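Local coordinates for protein SeqA (Vibrio cholerae, PDB 3SK7), which negatively regulates DNA replication initiation, probably by binding pairs of hemimethylated GATC sequences at the origin and so preventing re-initiation, at residues I24-H35 / K73-T84. Numbering follows the deposited sequence. Where two conformers were deposited one is given.
Sequences IDRFMLILSTLH and KAIPNTPFWVIT
The terminal methyl of M28 meets V82 end to end, CE 3.6 Å from V82 CG1, at the centre of an apolar layer between helix 23-37 and the hairpin of strands 73-74 and 81-82. A bend at chi2 (-58°) carries the M28 thioether toward the strands. The F27 ring comes obliquely at both V82 methyls, CE2 4.0 Å from CG1, while L31 CB rests on I75 CG2 at 3.9 Å and I24 CD1 touches the methyl of T84. Helix 88-101 continues this layer, its V95 meeting F27 and its M94 meeting V82.

Polar contacts concentrate at the type II turn I75-T78. In the given conformer S32 OG donates to P76 O at 2.7 Å, 19° out of the carbonyl plane. One water, in the plane of the H35 ring, bonds to ND1 at 2.9 Å and donates to both S32 O and N77 O. T78 OG1 donates to I75 O and accepts from F80 N in an ST turn, and T78 CG2 lies over the H35 ring in a CH-pi contact 3.9 Å from its centroid. H35 CD2 lies near the plane of the F80 ring, at its edge, and the two rings meet obliquely, their planes 72° apart.

The chemistry thus implies a hairpin seated on the helix by apolar side chains near its strands, with one direct and one water-mediated link holding its turn to the helix and T78 bracing that turn from within.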
ATOM      1  N   ILE A  24     -10.316  -1.683  -2.402  1.00 10.89           N
ATOM      2  CA  ILE A  24      -9.329  -1.053  -3.275  1.00  8.49           C
ATOM      3  C   ILE A  24      -8.931   0.339  -2.748  1.00 10.74           C
ATOM      4  O   ILE A  24      -7.764   0.723  -2.780  1.00  9.54           O
ATOM      5  CB  ILE A  24      -9.812  -0.951  -4.719  1.00  9.80           C
ATOM      6  CG1 ILE A  24      -8.766  -0.275  -5.593  1.00 15.53           C
ATOM      7  CG2 ILE A  24     -11.133  -0.199  -4.817  1.00 13.28           C
ATOM      8  CD1 ILE A  24      -7.505  -1.008  -5.683  1.00 15.10           C
ATOM      9  N   ASP A  25      -9.905   1.078  -2.227  1.00  7.03           N
ATOM     10  CA  ASP A  25      -9.652   2.431  -1.789  1.00  7.35           C
ATOM     11  C   ASP A  25      -8.939   2.444  -0.447  1.00  7.96           C
ATOM     12  O   ASP A  25      -8.085   3.286  -0.205  1.00  8.60           O
ATOM     13  CB  ASP A  25     -10.941   3.224  -1.715  1.00  9.92           C
ATOM     14  CG  ASP A  25     -11.599   3.370  -3.082  1.00 11.96           C
ATOM     15  OD1 ASP A  25     -10.911   3.741  -4.081  1.00 16.67           O
ATOM     16  OD2 ASP A  25     -12.789   3.080  -3.144  1.00 20.32           O
ATOM     17  N   ARG A  26      -9.247   1.463   0.404  1.00  5.88           N
ATOM     18  CA  ARG A  26      -8.564   1.355   1.650  1.00  7.26           C
ATOM     19  C   ARG A  26      -7.101   0.969   1.382  1.00  7.71           C
ATOM     20  O   ARG A  26      -6.178   1.543   1.968  1.00  7.15           O
ATOM     21  CB  ARG A  26      -9.215   0.299   2.510  1.00  8.05           C
ATOM     22  CG  ARG A  26     -10.609   0.691   2.950  1.00 10.28           C
ATOM     23  CD  ARG A  26     -11.103  -0.122   4.130  1.00 18.94           C
ATOM     24  NE  ARG A  26     -11.423  -1.484   3.750  1.00 23.50           N
ATOM     25  CZ  ARG A  26     -12.632  -1.882   3.361  1.00 25.93           C
ATOM     26  NH1 ARG A  26     -13.615  -1.013   3.274  1.00 27.22           N
ATOM     27  NH2 ARG A  26     -12.866  -3.145   3.036  1.00 29.12           N
ATOM     28  N   PHE A  27      -6.911   0.001   0.485  1.00  6.10           N
ATOM     29  CA  PHE A  27      -5.583  -0.433   0.024  1.00  5.99           C
ATOM     30  C   PHE A  27      -4.783   0.773  -0.462  1.00  7.85           C
ATOM     31  O   PHE A  27      -3.643   1.002  -0.052  1.00  6.28           O
ATOM     32  CB  PHE A  27      -5.778  -1.473  -1.070  1.00  8.37           C
ATOM     33  CG  PHE A  27      -4.525  -1.948  -1.757  1.00  7.22           C
ATOM     34  CD1 PHE A  27      -3.593  -2.711  -1.090  1.00  6.49           C
ATOM     35  CD2 PHE A  27      -4.325  -1.688  -3.090  1.00  8.27           C
ATOM     36  CE1 PHE A  27      -2.487  -3.218  -1.747  1.00  8.96           C
ATOM     37  CE2 PHE A  27      -3.218  -2.191  -3.739  1.00 11.69           C
ATOM     38  CZ  PHE A  27      -2.300  -2.944  -3.061  1.00 10.13           C
ATOM     39  N   MET A  28      -5.380   1.538  -1.364  1.00  7.00           N
ATOM     40  CA  MET A  28      -4.712   2.708  -1.901  1.00  6.53           C
ATOM     41  C   MET A  28      -4.356   3.778  -0.857  1.00  5.55           C
ATOM     42  O   MET A  28      -3.248   4.340  -0.889  1.00  7.24           O
ATOM     43  CB  MET A  28      -5.534   3.327  -3.031  1.00  6.55           C
ATOM     44  CG  MET A  28      -5.574   2.504  -4.311  1.00 11.42           C
ATOM     45  SD  MET A  28      -3.932   2.200  -4.953  1.00 18.71           S
ATOM     46  CE  MET A  28      -4.209   1.931  -6.666  1.00 22.33           C
ATOM     47  N   LEU A  29      -5.296   4.053   0.061  1.00  5.77           N
ATOM     48  CA  LEU A  29      -5.031   5.056   1.073  1.00  5.92           C
ATOM     49  C   LEU A  29      -3.946   4.585   2.047  1.00  7.56           C
ATOM     50  O   LEU A  29      -3.122   5.367   2.492  1.00  7.24           O
ATOM     51  CB  LEU A  29      -6.314   5.432   1.809  1.00  6.93           C
ATOM     52  CG  LEU A  29      -6.208   6.519   2.872  1.00  8.38           C
ATOM     53  CD1 LEU A  29      -5.531   7.762   2.328  1.00  9.48           C
ATOM     54  CD2 LEU A  29      -7.584   6.857   3.411  1.00 10.00           C
ATOM     55  N   ILE A  30      -3.941   3.306   2.361  1.00  5.81           N
ATOM     56  CA  ILE A  30      -2.863   2.745   3.174  1.00  6.26           C
ATOM     57  C   ILE A  30      -1.493   2.949   2.503  1.00  3.80           C
ATOM     58  O   ILE A  30      -0.533   3.431   3.143  1.00  5.51           O
ATOM     59  CB  ILE A  30      -3.102   1.256   3.432  1.00  5.61           C
ATOM     60  CG1 ILE A  30      -4.174   1.063   4.502  1.00  7.12           C
ATOM     61  CG2 ILE A  30      -1.820   0.545   3.889  1.00  7.17           C
ATOM     62  CD1 ILE A  30      -4.802  -0.324   4.518  1.00  7.50           C
ATOM     63  N   LEU A  31      -1.403   2.609   1.215  1.00  5.16           N
ATOM     64  CA  LEU A  31      -0.154   2.818   0.484  1.00  5.10           C
ATOM     65  C   LEU A  31       0.237   4.301   0.411  1.00  5.64           C
ATOM     66  O   LEU A  31       1.398   4.656   0.636  1.00  5.80           O
ATOM     67  CB  LEU A  31      -0.230   2.220  -0.902  1.00  6.09           C
ATOM     68  CG  LEU A  31      -0.349   0.695  -0.963  1.00  6.66           C
ATOM     69  CD1 LEU A  31      -0.757   0.265  -2.357  1.00  9.58           C
ATOM     70  CD2 LEU A  31       0.937   0.025  -0.564  1.00  7.60           C
ATOM     71  N   SER A  32      -0.727   5.163   0.116  1.00  5.24           N
ATOM     72  CA  SER A  32      -0.435   6.592   0.059  0.61  5.79           C
ATOM     73  C   SER A  32       0.104   7.071   1.392  1.00  5.09           C
ATOM     74  O   SER A  32       1.009   7.920   1.446  1.00  6.77           O
ATOM     75  CB  SER A  32      -1.690   7.403  -0.278  0.61  6.38           C
ATOM     76  OG  SER A  32      -2.156   7.166  -1.599  0.61  7.54           O
ATOM     77  N   THR A  33      -0.486   6.563   2.464  1.00  6.32           N
ATOM     78  CA  THR A  33      -0.115   6.998   3.805  1.00  5.43           C
ATOM     79  C   THR A  33       1.287   6.520   4.178  1.00  5.94           C
ATOM     80  O   THR A  33       2.069   7.259   4.775  1.00  5.57           O
ATOM     81  CB  THR A  33      -1.127   6.526   4.838  1.00  5.77           C
ATOM     82  OG1 THR A  33      -2.411   7.089   4.554  1.00  8.62           O
ATOM     83  CG2 THR A  33      -0.714   6.959   6.240  1.00  7.78           C
ATOM     84  N   LEU A  34       1.604   5.279   3.821  1.00  6.51           N
ATOM     85  CA  LEU A  34       2.938   4.745   4.082  1.00  6.79           C
ATOM     86  C   LEU A  34       3.980   5.591   3.389  1.00  5.20           C
ATOM     87  O   LEU A  34       5.048   5.885   3.959  1.00  7.59           O
ATOM     88  CB  LEU A  34       3.037   3.287   3.627  1.00  6.50           C
ATOM     89  CG  LEU A  34       2.284   2.290   4.507  1.00  6.88           C
ATOM     90  CD1 LEU A  34       2.170   0.974   3.794  1.00  5.27           C
ATOM     91  CD2 LEU A  34       2.962   2.083   5.829  1.00  8.58           C
ATOM     92  N   HIS A  35       3.692   5.982   2.151  1.00  6.07           N
ATOM     93  CA  HIS A  35       4.614   6.844   1.428  1.00  6.54           C
ATOM     94  C   HIS A  35       4.766   8.218   2.079  1.00  6.88           C
ATOM     95  O   HIS A  35       5.868   8.762   2.158  1.00  9.37           O
ATOM     96  CB  HIS A  35       4.158   6.992  -0.018  1.00  8.04           C
ATOM     97  CG  HIS A  35       4.989   7.936  -0.836  1.00  8.13           C
ATOM     98  ND1 HIS A  35       4.686   9.262  -0.961  1.00  9.88           N
ATOM     99  CD2 HIS A  35       6.107   7.712  -1.564  1.00  9.26           C
ATOM    100  CE1 HIS A  35       5.591   9.843  -1.755  1.00 10.68           C
ATOM    101  NE2 HIS A  35       6.454   8.923  -2.128  1.00 13.01           N
ATOM    102  N   LYS A  73      -2.742   0.876 -11.334  1.00  9.89           N
ATOM    103  CA  LYS A  73      -3.360   2.117 -10.888  0.54 10.57           C
ATOM    104  C   LYS A  73      -2.348   2.998 -10.154  1.00  6.83           C
ATOM    105  O   LYS A  73      -1.493   2.498  -9.418  1.00  7.53           O
ATOM    106  CB  LYS A  73      -4.529   1.789  -9.958  0.54 12.53           C
ATOM    107  CG  LYS A  73      -5.443   2.946  -9.620  0.54 16.80           C
ATOM    108  CD  LYS A  73      -6.607   2.461  -8.755  0.54 18.00           C
ATOM    109  CE  LYS A  73      -7.740   3.463  -8.708  0.54 17.44           C
ATOM    110  NZ  LYS A  73      -8.894   2.902  -7.955  0.54 16.99           N
ATOM    111  N   ALA A  74      -2.469   4.311 -10.311  1.00  9.28           N
ATOM    112  CA  ALA A  74      -1.603   5.240  -9.629  1.00  8.71           C
ATOM    113  C   ALA A  74      -1.948   5.309  -8.165  1.00  8.92           C
ATOM    114  O   ALA A  74      -3.134   5.352  -7.799  1.00 11.48           O
ATOM    115  CB  ALA A  74      -1.710   6.611 -10.262  1.00  9.79           C
ATOM    116  N   ILE A  75      -0.911   5.281  -7.334  1.00  6.45           N
ATOM    117  CA  ILE A  75      -1.092   5.477  -5.904  1.00  7.64           C
ATOM    118  C   ILE A  75      -1.152   6.973  -5.611  1.00  9.05           C
ATOM    119  O   ILE A  75      -0.203   7.697  -5.824  1.00 11.13           O
ATOM    120  CB  ILE A  75       0.035   4.832  -5.099  1.00  6.56           C
ATOM    121  CG1 ILE A  75       0.106   3.348  -5.410  1.00  7.56           C
ATOM    122  CG2 ILE A  75      -0.200   5.006  -3.613  1.00  9.09           C
ATOM    123  CD1 ILE A  75       1.350   2.653  -4.835  1.00  8.40           C
ATOM    124  N   PRO A  76      -2.311   7.449  -5.167  1.00  9.28           N
ATOM    125  CA  PRO A  76      -2.495   8.893  -5.032  1.00 11.35           C
ATOM    126  C   PRO A  76      -1.436   9.596  -4.179  1.00  9.69           C
ATOM    127  O   PRO A  76      -0.991   9.049  -3.157  1.00  9.09           O
ATOM    128  CB  PRO A  76      -3.874   9.004  -4.356  1.00 11.77           C
ATOM    129  CG  PRO A  76      -4.588   7.792  -4.766  1.00 13.13           C
ATOM    130  CD  PRO A  76      -3.522   6.701  -4.818  1.00  9.55           C
ATOM    131  N   ASN A  77      -1.021  10.778  -4.632  1.00 14.04           N
ATOM    132  CA  ASN A  77      -0.054  11.598  -3.930  0.67 12.46           C
ATOM    133  C   ASN A  77       1.313  10.931  -3.852  1.00 13.00           C
ATOM    134  O   ASN A  77       2.110  11.213  -2.979  1.00 17.22           O
ATOM    135  CB  ASN A  77      -0.575  11.949  -2.539  0.67 15.27           C
ATOM    136  CG  ASN A  77      -1.860  12.741  -2.594  0.67 25.98           C
ATOM    137  OD1 ASN A  77      -2.835  12.427  -1.914  0.67 31.01           O
ATOM    138  ND2 ASN A  77      -1.870  13.769  -3.425  0.67 26.49           N
ATOM    139  N   THR A  78       1.571  10.046  -4.797  1.00 11.62           N
ATOM    140  CA  THR A  78       2.891   9.421  -4.927  1.00 11.36           C
ATOM    141  C   THR A  78       3.244   9.332  -6.401  1.00 12.48           C
ATOM    142  O   THR A  78       2.385   9.488  -7.258  1.00 14.93           O
ATOM    143  CB  THR A  78       2.981   7.960  -4.334  1.00 11.14           C
ATOM    144  OG1 THR A  78       2.532   7.031  -5.294  1.00 12.48           O
ATOM    145  CG2 THR A  78       2.183   7.798  -3.085  1.00 10.21           C
ATOM    146  N   PRO A  79       4.510   9.026  -6.692  1.00 10.88           N
ATOM    147  CA  PRO A  79       4.953   8.809  -8.071  1.00 10.82           C
ATOM    148  C   PRO A  79       4.825   7.354  -8.513  1.00 10.44           C
ATOM    149  O   PRO A  79       5.268   6.987  -9.598  1.00 13.19           O
ATOM    150  CB  PRO A  79       6.424   9.207  -8.022  1.00 13.28           C
ATOM    151  CG  PRO A  79       6.841   8.908  -6.652  1.00 13.70           C
ATOM    152  CD  PRO A  79       5.650   9.188  -5.779  1.00 11.55           C
ATOM    153  N   PHE A  80       4.238   6.521  -7.673  1.00  7.94           N
ATOM    154  CA  PHE A  80       4.197   5.082  -7.898  1.00  7.84           C
ATOM    155  C   PHE A  80       2.865   4.555  -8.408  1.00  7.05           C
ATOM    156  O   PHE A  80       1.825   5.219  -8.273  1.00  7.34           O
ATOM    157  CB  PHE A  80       4.622   4.347  -6.610  1.00 10.12           C
ATOM    158  CG  PHE A  80       6.005   4.705  -6.150  1.00  9.88           C
ATOM    159  CD1 PHE A  80       7.127   4.309  -6.870  1.00 11.83           C
ATOM    160  CD2 PHE A  80       6.209   5.498  -5.041  1.00 11.40           C
ATOM    161  CE1 PHE A  80       8.395   4.649  -6.460  1.00 15.77           C
ATOM    162  CE2 PHE A  80       7.501   5.839  -4.647  1.00 13.29           C
ATOM    163  CZ  PHE A  80       8.577   5.413  -5.379  1.00 11.66           C
ATOM    164  N   TRP A  81       2.920   3.349  -8.972  1.00  8.31           N
ATOM    165  CA  TRP A  81       1.811   2.599  -9.522  1.00  8.39           C
ATOM    166  C   TRP A  81       1.845   1.209  -8.919  1.00  7.29           C
ATOM    167  O   TRP A  81       2.919   0.712  -8.536  1.00  7.53           O
ATOM    168  CB  TRP A  81       1.952   2.463 -11.044  1.00  9.22           C
ATOM    169  CG  TRP A  81       1.752   3.766 -11.781  1.00  8.48           C
ATOM    170  CD1 TRP A  81       2.578   4.855 -11.783  1.00 10.32           C
ATOM    171  CD2 TRP A  81       0.636   4.107 -12.595  1.00  9.42           C
ATOM    172  NE1 TRP A  81       2.032   5.862 -12.555  1.00 11.45           N
ATOM    173  CE2 TRP A  81       0.834   5.428 -13.052  1.00 10.65           C
ATOM    174  CE3 TRP A  81      -0.519   3.433 -12.979  1.00 10.21           C
ATOM    175  CZ2 TRP A  81      -0.080   6.075 -13.879  1.00 12.59           C
ATOM    176  CZ3 TRP A  81      -1.410   4.071 -13.808  1.00 10.96           C
ATOM    177  CH2 TRP A  81      -1.191   5.380 -14.244  1.00 12.55           C
ATOM    178  N   VAL A  82       0.667   0.589  -8.821  1.00  6.83           N
ATOM    179  CA  VAL A  82       0.553  -0.762  -8.277  1.00  7.22           C
ATOM    180  C   VAL A  82      -0.414  -1.592  -9.096  1.00  8.90           C
ATOM    181  O   VAL A  82      -1.363  -1.059  -9.659  1.00  9.95           O
ATOM    182  CB  VAL A  82       0.135  -0.711  -6.792  1.00  8.46           C
ATOM    183  CG1 VAL A  82      -1.264  -0.127  -6.606  1.00  8.61           C
ATOM    184  CG2 VAL A  82       0.202  -2.062  -6.143  1.00  7.68           C
ATOM    185  N   ILE A  83      -0.155  -2.888  -9.206  1.00  7.35           N
ATOM    186  CA  ILE A  83      -1.080  -3.778  -9.877  1.00  9.36           C
ATOM    187  C   ILE A  83      -2.318  -4.039  -8.997  1.00  9.80           C
ATOM    188  O   ILE A  83      -2.223  -4.156  -7.769  1.00 11.37           O
ATOM    189  CB  ILE A  83      -0.422  -5.083 -10.334  1.00 10.84           C
ATOM    190  CG1 ILE A  83      -0.071  -5.977  -9.154  1.00 13.66           C
ATOM    191  CG2 ILE A  83       0.824  -4.783 -11.173  1.00 14.13           C
ATOM    192  CD1 ILE A  83       0.432  -7.337  -9.583  1.00 16.61           C
ATOM    193  N   THR A  84      -3.490  -4.083  -9.628  1.00 10.21           N
ATOM    194  CA  THR A  84      -4.734  -4.249  -8.903  1.00 11.83           C
ATOM    195  C   THR A  84      -5.574  -5.403  -9.392  1.00 12.87           C
ATOM    196  O   THR A  84      -6.710  -5.537  -8.949  1.00 15.24           O
ATOM    197  CB  THR A  84      -5.591  -2.985  -8.880  1.00 12.48           C
ATOM    198  OG1 THR A  84      -6.145  -2.737 -10.177  1.00 16.02           O
ATOM    199  CG2 THR A  84      -4.803  -1.787  -8.446  1.00 15.42           C
TER
HETATM  200  O   HOH W   1       2.151  10.362  -0.109  1.00 21.15           O